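Local structure of chitin-binding type-4 domain-containing protein (Photorhabdus laumondii subsp. laumondii, 6T5Z) at residues 10-13 with 14-17; 48-51 with 52-55. The protein probably cleaves chitin by oxidation, acting as a copper-dependent lytic polysaccharide monooxygenase of family AA10. One frame throughout, in Å; residues are numbered along the deposited sequence.

Interaction 1: 10-13 with 14-17; sequences RAFL and CSAQ
The phenyl ring of Phe-12 meets the chain at Ser-15 and Gln-17 obliquely. Phe-12 CD1 approaches Ser-15 OG at 3.9 Å, and Phe-12 CZ lies 3.7 Å from Gln-17 O. Beside them, Phe-12 CE1 touches Gln-17 CB. The contact is the end of the short helix 10-14 and the loop that leaves it. The Phe-12 CB points away from the loop, but CG stands anti to the backbone N (chi1 169°) and the ring returns beside Ser-15 and Gln-17. The other flat group, the Arg-10 guanidinium, serves different partners: a salt bridge to Asp-168, a hydrogen bond to Gln-65 and a cation-pi contact with Trp-70.

The backbone turn is held unevenly. Cys-14 N donates to Arg-10 O at 3.3 Å and only weakly to Ala-11 O. Cys-14 SG, which forms the disulfide with Cys-25, packs 3.3 Å from Arg-10 O. At the exit, Ser-15 grips Phe-12 O twice. Ser-15 N donates to Phe-12 O at 2.9 Å, from above the carbonyl plane. Ser-15 OG also accepts from Gly-18 N, which ties the hydroxyl to the following loop. The second grip is short: Ser-15 OG donates to Phe-12 O at 2.6 Å, in the carbonyl plane and on a lone pair.

Interaction 2: 48-51 with 52-55; sequences DGHI and ASAG
His-50 and Gly-55 close a Schellman motif in a loop with no regular helix. The tight part is backbone. Gly-55 N donates to His-50 O at 2.8 Å, in the carbonyl plane. Inside this six-residue loop, Ala-54 N donates to Ile-51 O at 3.0 Å, coming from above that carbonyl plane and closing a type I turn. Ala-54 takes the positive phi (52°) that the motif requires at this position, and Gly-55 follows with another.

The looser part lies on the side of the His-50 ring, which is partly exposed, next to exposed Gly-55. Ser-53 OG stands between its backbone N and carbonyl carbon (chi1 57°). This places it at the edge of the imidazole, near the ring plane, with Ser-53 OG 3.7 Å from His-50 CB. A water joins the two side chains: it donates to Ser-53 OG at 2.8 Å and is hydrogen-bonded to His-50 ND1 at 3.2 Å. Asp-63 is the stronger partner of Ser-53 OG and a weak one of His-50 ND1.

The Ser-53 side chain is about 11 Å from a bound copper. The loop runs between strands 36-38 and 73-76. Ile-51 packs on Phe-41, and Ala-52 on Leu-62 and on Arg-10 of helix 10-14.

Overall arrangement
Both interactions are local turns, mostly buried, with centres about 17 Å apart. They precede strands 36-38 and 73-76 respectively. They touch where Arg-10 NH1 packs 3.6 Å from Ala-52 CB. Leu-62 lies at this meeting point: its backbone O takes a weak bond from Arg-10, and the Ala-52 side chain packs on Leu-62. Both turns are closed by backbone bonds, but the rest of the chemistry differs. Interaction 1 ends a short helix, is tied to Cys-25 by a disulfide and rests against strand 161-172; its exposed end is Gln-17. Interaction 2 is bound to other loops, with water and Asp-63 at its polar side. In interaction 1 a serine bonds back to a carbonyl; in interaction 2 the serine bonds outward.

Interaction 1: 10-13 with 14-17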
loop_
_atom_site.group_PDB
_atom_site.type_symbol
_atom_site.label_atom_id
_atom_site.label_comp_id
_atom_site.label_asym_id
_atom_site.label_seq_id
_atom_site.Cartn_x
_atom_site.Cartn_y
_atom_site.Cartn_z
ATOM N N ARG A 10 5.349 -3.634 -1.380
ATOM C CA ARG A 10 6.167 -4.513 -0.553
ATOM C C ARG A 10 5.812 -5.968 -0.803
ATOM O O ARG A 10 6.704 -6.818 -0.947
ATOM C CB ARG A 10 5.982 -4.137 0.921
ATOM C CG ARG A 10 6.863 -4.921 1.906
ATOM C CD ARG A 10 6.530 -4.545 3.327
ATOM N NE ARG A 10 6.922 -3.175 3.630
ATOM C CZ ARG A 10 6.655 -2.562 4.780
ATOM N NH1 ARG A 10 5.972 -3.193 5.726
ATOM N NH2 ARG A 10 7.047 -1.306 4.981
ATOM N N ALA A 11 4.509 -6.272 -0.891
ATOM C CA ALA A 11 4.073 -7.630 -1.199
ATOM C C ALA A 11 4.433 -8.034 -2.624
ATOM O O ALA A 11 4.836 -9.186 -2.868
ATOM C CB ALA A 11 2.564 -7.757 -0.976
ATOM N N PHE A 12 4.270 -7.120 -3.582
ATOM C CA PHE A 12 4.627 -7.430 -4.960
ATOM C C PHE A 12 6.096 -7.805 -5.070
ATOM O O PHE A 12 6.451 -8.777 -5.746
ATOM C CB PHE A 12 4.312 -6.246 -5.879
ATOM C CG PHE A 12 4.898 -6.392 -7.259
ATOM C CD1 PHE A 12 4.402 -7.353 -8.133
ATOM C CD2 PHE A 12 5.972 -5.618 -7.663
ATOM C CE1 PHE A 12 4.937 -7.507 -9.395
ATOM C CE2 PHE A 12 6.523 -5.775 -8.930
ATOM C CZ PHE A 12 5.988 -6.714 -9.798
ATOM N N LEU A 13 6.966 -7.053 -4.395
ATOM C CA LEU A 13 8.395 -7.328 -4.471
ATOM C C LEU A 13 8.757 -8.644 -3.795
ATOM O O LEU A 13 9.808 -9.216 -4.101
ATOM C CB LEU A 13 9.184 -6.173 -3.849
ATOM C CG LEU A 13 9.041 -4.827 -4.566
ATOM C CD1 LEU A 13 9.846 -3.780 -3.836
ATOM C CD2 LEU A 13 9.473 -4.920 -6.011
ATOM N N CYS A 14 7.907 -9.142 -2.897
ATOM C CA CYS A 14 8.103 -10.475 -2.336
ATOM C C CYS A 14 7.841 -11.572 -3.357
ATOM O O CYS A 14 8.363 -12.679 -3.208
ATOM C CB CYS A 14 7.167 -10.694 -1.148
ATOM S SG CYS A 14 7.465 -9.733 0.336
ATOM N N SER A 15 7.059 -11.287 -4.396
ATOM C CA SER A 15 6.550 -12.318 -5.284
ATOM C C SER A 15 7.567 -12.678 -6.366
ATOM O O SER A 15 8.543 -11.960 -6.623
ATOM C CB SER A 15 5.237 -11.864 -5.934
ATOM O OG SER A 15 5.482 -10.853 -6.897
ATOM N N ALA A 16 7.301 -13.810 -7.023
ATOM C CA ALA A 16 8.129 -14.225 -8.146
ATOM C C ALA A 16 8.131 -13.171 -9.242
ATOM O O ALA A 16 9.193 -12.824 -9.778
ATOM C CB ALA A 16 7.652 -15.575 -8.687
ATOM N N GLN A 17 6.955 -12.614 -9.566
ATOM C CA GLN A 17 6.915 -11.570 -10.581
ATOM C C GLN A 17 7.626 -10.301 -10.128
ATOM O O GLN A 17 8.067 -9.522 -10.979
ATOM C CB GLN A 17 5.476 -11.261 -10.989
ATOM C CG GLN A 17 5.373 -10.565 -12.345
ATOM C CD GLN A 17 3.990 -10.692 -12.975
ATOM O OE1 GLN A 17 2.973 -10.572 -12.294
ATOM N NE2 GLN A 17 3.953 -10.956 -14.283
#

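Interaction 2: 48-51 with 52-55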
loop_
_atom_site.group_PDB
_atom_site.type_symbol
_atom_site.label_atom_id
_atom_site.label_comp_id
_atom_site.label_asym_id
_atom_site.label_seq_id
_atom_site.Cartn_x
_atom_site.Cartn_y
_atom_site.Cartn_z
ATOM N N ASP A 48 -3.402 -1.213 14.377
ATOM C CA ASP A 48 -2.044 -0.696 14.491
ATOM C C ASP A 48 -1.057 -1.850 14.625
ATOM O O ASP A 48 -1.341 -2.848 15.287
ATOM C CB ASP A 48 -1.929 0.228 15.711
ATOM C CG ASP A 48 -2.539 1.613 15.475
ATOM O OD1 ASP A 48 -2.849 1.951 14.310
ATOM O OD2 ASP A 48 -2.671 2.370 16.463
ATOM N N GLY A 49 0.105 -1.708 13.989
ATOM C CA GLY A 49 1.117 -2.753 14.013
ATOM C C GLY A 49 0.879 -3.897 13.052
ATOM O O GLY A 49 1.782 -4.736 12.874
ATOM N N HIS A 50 -0.294 -3.958 12.427
ATOM C CA HIS A 50 -0.670 -5.008 11.488
ATOM C C HIS A 50 -1.309 -4.404 10.247
ATOM O O HIS A 50 -2.170 -5.018 9.608
ATOM C CB HIS A 50 -1.607 -6.015 12.148
ATOM C CG HIS A 50 -1.064 -6.600 13.414
ATOM N ND1 HIS A 50 -0.277 -7.731 13.433
ATOM C CD2 HIS A 50 -1.179 -6.201 14.703
ATOM C CE1 HIS A 50 0.062 -8.008 14.680
ATOM N NE2 HIS A 50 -0.476 -7.098 15.470
ATOM N N ILE A 51 -0.887 -3.190 9.897
ATOM C CA ILE A 51 -1.423 -2.526 8.716
ATOM C C ILE A 51 -0.890 -3.183 7.446
ATOM O O ILE A 51 -1.653 -3.505 6.528
ATOM C CB ILE A 51 -1.101 -1.025 8.775
ATOM C CG1 ILE A 51 -1.889 -0.374 9.919
ATOM C CG2 ILE A 51 -1.431 -0.355 7.462
ATOM C CD1 ILE A 51 -1.478 1.036 10.194
ATOM N N ALA A 52 0.424 -3.435 7.394
ATOM C CA ALA A 52 1.026 -4.016 6.197
ATOM C C ALA A 52 0.530 -5.431 5.918
ATOM O O ALA A 52 0.428 -5.816 4.751
ATOM C CB ALA A 52 2.546 -4.005 6.317
ATOM N N SER A 53 0.229 -6.209 6.956
ATOM C CA SER A 53 -0.313 -7.548 6.783
ATOM C C SER A 53 -1.820 -7.570 6.583
ATOM O O SER A 53 -2.390 -8.661 6.466
ATOM C CB SER A 53 0.031 -8.433 7.991
ATOM O OG SER A 53 -0.451 -7.852 9.192
ATOM N N ALA A 54 -2.471 -6.407 6.547
ATOM C CA ALA A 54 -3.937 -6.313 6.544
ATOM C C ALA A 54 -4.546 -7.107 7.692
ATOM O O ALA A 54 -5.651 -7.642 7.569
ATOM C CB ALA A 54 -4.538 -6.764 5.205
ATOM N N GLY A 55 -3.835 -7.179 8.818
ATOM C CA GLY A 55 -4.310 -7.929 9.963
ATOM C C GLY A 55 -4.461 -9.421 9.759
ATOM O O GLY A 55 -5.178 -10.065 10.534
HETATM O O HOH W 1 -1.178 -9.763 11.125
#